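PDB 6MZO: inactive Zymogen C11 Protease from Parabacteroides distasonis, which probably cleaves peptide bonds as a clostripain-like cysteine protease of clan CD once its zymogen is activated. Local coordinates for residues Asp253-Met265 and Leu275-Thr287. Numbering follows the deposited sequence.
Sequences DLFAVPVSELQIM and LYDFDDYVSRLAT
Leu262 fills the middle of this contact by sending its two methyls to different partners. CD1 lies over one face of the Tyr276 ring, a CH-pi contact 4.3 Å from the centroid, offset toward the rim. CD2 covers a face of the Arg284 guanidinium, 3.7 Å from NE. A forked aliphatic residue suits a place between a phenol and a flat cation. The Tyr276 ring, directed by CG lying anti to its carbonyl carbon (chi1 -68°), also meets Ile264 CG1 through CE2, while Val259 CB packs 3.4 Å from Tyr276 OH. Cutting Tyr276 back to an alanine is likely to leave Leu262 CD1, Val259 and Ile264 facing a gap where the ring had been. Farther along, Val257 straddles two partners, CG1 against Tyr281 and Arg284, CG2 against Leu285, and a water joins Leu254 O to Tyr281 OH.

Polar bonds fix the backbones. Asp277 N donates to Gln263 O (3.0 Å), and Met265 N to Leu275 O, framing a single beta bridge between Ile264 and Tyr276. Tyr276 is also hydrogen-bonded through its backbone to Ile333 of the antiparallel strand 332-334. Asp280 OD2 takes Gln263 N nearly end-on at 2.8 Å, and a water links this oxygen to Glu261 O. Asp280 OD1 holds Arg284 NH2 in a salt bridge (2.9 Å), the donor in the guanidinium plane. Asp277 OD2 N-caps helix 278-283 through Asp280 N, while its OD1 is bonded to Ser329.

The contact thus joins the loop after helix 251-255 to strand 275-277 and helix 278-283. A short carboxylate suits Asp280, one oxygen serving the loop's N-H and a water, the other Arg284, which probably stabilises its buried charge beside Leu262.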
loop_
_atom_site.group_PDB
_atom_site.type_symbol
_atom_site.label_atom_id
_atom_site.label_comp_id
_atom_site.label_asym_id
_atom_site.label_seq_id
_atom_site.Cartn_x
_atom_site.Cartn_y
_atom_site.Cartn_z
ATOM N N ASP A 253 16.688 -16.834 19.561
ATOM C CA ASP A 253 15.818 -15.860 20.275
ATOM C C ASP A 253 14.530 -15.519 19.487
ATOM O O ASP A 253 13.445 -15.424 20.054
ATOM C CB ASP A 253 16.562 -14.541 20.535
ATOM C CG ASP A 253 17.782 -14.679 21.417
ATOM O OD1 ASP A 253 17.882 -15.633 22.243
ATOM O OD2 ASP A 253 18.658 -13.789 21.316
ATOM N N LEU A 254 14.657 -15.274 18.189
ATOM C CA LEU A 254 13.507 -14.909 17.384
ATOM C C LEU A 254 12.505 -16.060 17.292
ATOM O O LEU A 254 11.282 -15.876 17.379
ATOM C CB LEU A 254 13.961 -14.482 15.973
ATOM C CG LEU A 254 14.887 -13.282 16.065
ATOM C CD1 LEU A 254 15.502 -13.069 14.635
ATOM C CD2 LEU A 254 14.145 -11.990 16.452
ATOM N N PHE A 255 13.055 -17.249 17.137
ATOM C CA PHE A 255 12.223 -18.412 16.899
ATOM C C PHE A 255 11.484 -18.811 18.162
ATOM O O PHE A 255 10.485 -19.532 18.106
ATOM C CB PHE A 255 13.073 -19.594 16.407
ATOM C CG PHE A 255 13.668 -19.406 15.002
ATOM C CD1 PHE A 255 13.226 -18.384 14.153
ATOM C CD2 PHE A 255 14.660 -20.252 14.567
ATOM C CE1 PHE A 255 13.790 -18.255 12.911
ATOM C CE2 PHE A 255 15.222 -20.147 13.302
ATOM C CZ PHE A 255 14.782 -19.136 12.464
ATOM N N ALA A 256 11.960 -18.354 19.304
ATOM C CA ALA A 256 11.267 -18.616 20.564
ATOM C C ALA A 256 9.962 -17.803 20.744
ATOM O O ALA A 256 9.123 -18.116 21.622
ATOM C CB ALA A 256 12.238 -18.362 21.759
ATOM N N VAL A 257 9.738 -16.781 19.929
ATOM C CA VAL A 257 8.482 -16.060 20.014
ATOM C C VAL A 257 7.336 -16.925 19.500
ATOM O O VAL A 257 7.376 -17.363 18.349
ATOM C CB VAL A 257 8.508 -14.775 19.188
ATOM C CG1 VAL A 257 7.122 -14.112 19.182
ATOM C CG2 VAL A 257 9.671 -13.857 19.621
ATOM N N PRO A 258 6.295 -17.127 20.318
ATOM C CA PRO A 258 5.210 -18.017 19.869
ATOM C C PRO A 258 4.139 -17.301 19.032
ATOM O O PRO A 258 3.310 -16.532 19.540
ATOM C CB PRO A 258 4.620 -18.532 21.197
ATOM C CG PRO A 258 4.760 -17.370 22.141
ATOM C CD PRO A 258 6.036 -16.578 21.670
ATOM N N VAL A 259 4.131 -17.578 17.733
ATOM C CA VAL A 259 3.181 -16.867 16.870
ATOM C C VAL A 259 1.725 -17.185 17.174
ATOM O O VAL A 259 0.846 -16.432 16.805
ATOM C CB VAL A 259 3.395 -17.128 15.381
ATOM C CG1 VAL A 259 4.753 -16.593 14.968
ATOM C CG2 VAL A 259 3.228 -18.615 15.080
ATOM N N SER A 260 1.484 -18.319 17.817
ATOM C CA SER A 260 0.122 -18.720 18.144
ATOM C C SER A 260 -0.533 -17.757 19.135
ATOM O O SER A 260 -1.765 -17.731 19.269
ATOM C CB SER A 260 0.147 -20.128 18.705
ATOM O OG SER A 260 0.825 -20.121 19.952
ATOM N N GLU A 261 0.309 -16.919 19.765
ATOM C CA GLU A 261 -0.130 -15.917 20.732
ATOM C C GLU A 261 -0.296 -14.538 20.087
ATOM O O GLU A 261 -0.797 -13.620 20.742
ATOM C CB GLU A 261 0.888 -15.767 21.869
ATOM C CG GLU A 261 1.146 -17.037 22.639
ATOM C CD GLU A 261 -0.114 -17.545 23.225
ATOM O OE1 GLU A 261 -0.735 -16.805 24.015
ATOM O OE2 GLU A 261 -0.510 -18.661 22.853
ATOM N N LEU A 262 0.157 -14.384 18.840
ATOM C CA LEU A 262 0.220 -13.048 18.238
ATOM C C LEU A 262 -1.025 -12.674 17.463
ATOM O O LEU A 262 -1.691 -13.536 16.910
ATOM C CB LEU A 262 1.393 -12.931 17.252
ATOM C CG LEU A 262 2.789 -12.996 17.853
ATOM C CD1 LEU A 262 3.851 -12.966 16.703
ATOM C CD2 LEU A 262 2.970 -11.817 18.806
ATOM N N GLN A 263 -1.316 -11.362 17.377
ATOM C CA GLN A 263 -2.412 -10.919 16.570
ATOM C C GLN A 263 -2.091 -11.133 15.080
ATOM O O GLN A 263 -1.156 -10.554 14.545
ATOM C CB GLN A 263 -2.702 -9.417 16.820
ATOM C CG GLN A 263 -3.625 -8.737 15.771
ATOM C CD GLN A 263 -5.055 -9.154 15.876
ATOM O OE1 GLN A 263 -5.677 -9.035 16.939
ATOM N NE2 GLN A 263 -5.607 -9.664 14.798
ATOM N N ILE A 264 -2.913 -11.931 14.419
ATOM C CA ILE A 264 -2.692 -12.156 12.973
ATOM C C ILE A 264 -2.956 -10.890 12.144
ATOM O O ILE A 264 -3.922 -10.173 12.440
ATOM C CB ILE A 264 -3.623 -13.281 12.469
ATOM C CG1 ILE A 264 -3.147 -14.580 13.007
ATOM C CG2 ILE A 264 -3.635 -13.365 10.902
ATOM C CD1 ILE A 264 -4.233 -15.641 12.873
ATOM N N MET A 265 -2.139 -10.640 11.116
ATOM C CA MET A 265 -2.492 -9.593 10.124
ATOM C C MET A 265 -2.710 -10.237 8.774
ATOM O O MET A 265 -3.651 -9.857 8.073
ATOM C CB MET A 265 -1.385 -8.503 10.053
ATOM C CG MET A 265 -1.479 -7.595 11.294
ATOM S SD MET A 265 -2.844 -6.357 11.138
ATOM C CE MET A 265 -3.698 -6.512 12.714
ATOM N N LEU A 275 2.730 -12.494 8.355
ATOM C CA LEU A 275 2.638 -11.131 8.922
ATOM C C LEU A 275 1.700 -11.049 10.098
ATOM O O LEU A 275 0.550 -11.546 10.038
ATOM C CB LEU A 275 2.180 -10.128 7.857
ATOM C CG LEU A 275 2.839 -10.214 6.519
ATOM C CD1 LEU A 275 2.248 -9.089 5.590
ATOM C CD2 LEU A 275 4.335 -9.945 6.654
ATOM N N TYR A 276 2.164 -10.407 11.150
ATOM C CA TYR A 276 1.436 -10.198 12.376
ATOM C C TYR A 276 1.467 -8.722 12.773
ATOM O O TYR A 276 2.133 -7.970 12.171
ATOM C CB TYR A 276 2.064 -11.028 13.477
ATOM C CG TYR A 276 1.888 -12.504 13.277
ATOM C CD1 TYR A 276 2.776 -13.237 12.543
ATOM C CD2 TYR A 276 0.825 -13.145 13.802
ATOM C CE1 TYR A 276 2.606 -14.579 12.353
ATOM C CE2 TYR A 276 0.647 -14.484 13.615
ATOM C CZ TYR A 276 1.544 -15.197 12.895
ATOM O OH TYR A 276 1.355 -16.528 12.715
ATOM N N ASP A 277 0.730 -8.335 13.801
ATOM C CA ASP A 277 0.752 -6.953 14.226
ATOM C C ASP A 277 2.133 -6.576 14.738
ATOM O O ASP A 277 2.697 -7.255 15.519
ATOM C CB ASP A 277 -0.288 -6.650 15.301
ATOM C CG ASP A 277 -0.236 -5.223 15.768
ATOM O OD1 ASP A 277 -0.609 -4.377 14.996
ATOM O OD2 ASP A 277 0.220 -4.966 16.861
ATOM N N PHE A 278 2.632 -5.448 14.276
ATOM C CA PHE A 278 3.951 -4.973 14.608
ATOM C C PHE A 278 4.204 -4.742 16.102
ATOM O O PHE A 278 5.131 -5.222 16.651
ATOM C CB PHE A 278 4.215 -3.732 13.771
ATOM C CG PHE A 278 5.622 -3.236 13.776
ATOM C CD1 PHE A 278 6.682 -4.046 14.028
ATOM C CD2 PHE A 278 5.864 -1.942 13.475
ATOM C CE1 PHE A 278 7.953 -3.563 13.977
ATOM C CE2 PHE A 278 7.130 -1.445 13.426
ATOM C CZ PHE A 278 8.181 -2.260 13.676
ATOM N N ASP A 279 3.316 -3.997 16.733
ATOM C CA ASP A 279 3.446 -3.693 18.136
ATOM C C ASP A 279 3.392 -4.957 18.970
ATOM O O ASP A 279 4.178 -5.134 19.826
ATOM C CB ASP A 279 2.376 -2.670 18.557
ATOM C CG ASP A 279 2.451 -2.282 20.020
ATOM O OD1 ASP A 279 2.190 -3.101 20.851
ATOM O OD2 ASP A 279 2.730 -1.137 20.292
ATOM N N ASP A 280 2.456 -5.831 18.670
ATOM C CA ASP A 280 2.322 -7.071 19.383
ATOM C C ASP A 280 3.635 -7.868 19.328
ATOM O O ASP A 280 4.115 -8.299 20.321
ATOM C CB ASP A 280 1.153 -7.864 18.833
ATOM C CG ASP A 280 0.680 -8.968 19.764
ATOM O OD1 ASP A 280 1.070 -8.977 20.903
ATOM O OD2 ASP A 280 -0.078 -9.791 19.305
ATOM N N TYR A 281 4.192 -8.015 18.145
ATOM C CA TYR A 281 5.445 -8.729 17.992
ATOM C C TYR A 281 6.553 -8.083 18.806
ATOM O O TYR A 281 7.219 -8.720 19.560
ATOM C CB TYR A 281 5.848 -8.775 16.532
ATOM C CG TYR A 281 7.139 -9.487 16.244
ATOM C CD1 TYR A 281 7.408 -10.702 16.804
ATOM C CD2 TYR A 281 8.061 -8.943 15.399
ATOM C CE1 TYR A 281 8.590 -11.356 16.535
ATOM C CE2 TYR A 281 9.235 -9.585 15.116
ATOM C CZ TYR A 281 9.484 -10.793 15.691
ATOM O OH TYR A 281 10.637 -11.434 15.423
ATOM N N VAL A 282 6.745 -6.799 18.615
ATOM C CA VAL A 282 7.789 -6.087 19.348
ATOM C C VAL A 282 7.609 -6.210 20.858
ATOM O O VAL A 282 8.607 -6.399 21.603
ATOM C CB VAL A 282 7.824 -4.526 18.904
ATOM C CG1 VAL A 282 8.593 -3.711 19.927
ATOM C CG2 VAL A 282 8.448 -4.409 17.539
ATOM N N SER A 283 6.359 -6.224 21.334
ATOM C CA SER A 283 6.128 -6.363 22.774
ATOM C C SER A 283 6.648 -7.713 23.355
ATOM O O SER A 283 6.903 -7.823 24.558
ATOM C CB SER A 283 4.610 -6.195 23.101
ATOM O OG SER A 283 3.931 -7.426 22.821
ATOM N N ARG A 284 6.863 -8.714 22.494
ATOM C CA ARG A 284 7.406 -10.017 22.910
ATOM C C ARG A 284 8.914 -10.050 23.041
ATOM O O ARG A 284 9.473 -10.965 23.647
ATOM C CB ARG A 284 7.044 -11.131 21.923
ATOM C CG ARG A 284 5.592 -11.245 21.537
ATOM C CD ARG A 284 4.744 -11.215 22.729
ATOM N NE ARG A 284 3.348 -10.953 22.394
ATOM C CZ ARG A 284 2.331 -11.726 22.774
ATOM N NH1 ARG A 284 2.567 -12.832 23.525
ATOM N NH2 ARG A 284 1.097 -11.402 22.412
ATOM N N LEU A 285 9.579 -9.065 22.494
ATOM C CA LEU A 285 11.040 -9.037 22.431
ATOM C C LEU A 285 11.635 -7.860 23.188
ATOM O O LEU A 285 12.737 -7.983 23.751
ATOM C CB LEU A 285 11.492 -8.964 20.982
ATOM C CG LEU A 285 11.278 -10.259 20.173
ATOM C CD1 LEU A 285 11.567 -9.979 18.719
ATOM C CD2 LEU A 285 12.230 -11.372 20.666
ATOM N N ALA A 286 10.917 -6.728 23.186
ATOM C CA ALA A 286 11.442 -5.506 23.820
ATOM C C ALA A 286 11.480 -5.538 25.325
ATOM O O ALA A 286 10.579 -6.074 25.993
ATOM C CB ALA A 286 10.581 -4.281 23.378
ATOM N N THR A 287 12.507 -4.900 25.892
ATOM C CA THR A 287 12.500 -4.567 27.306
ATOM C C THR A 287 11.412 -3.482 27.500
ATOM O O THR A 287 10.891 -2.970 26.538
ATOM C CB THR A 287 13.840 -4.019 27.784
ATOM O OG1 THR A 287 14.105 -2.788 27.077
ATOM C CG2 THR A 287 14.928 -5.002 27.511
HETATM O O HOH W 1 10.264 -14.191 15.554
HETATM O O HOH W 2 -1.883 -10.926 21.074
#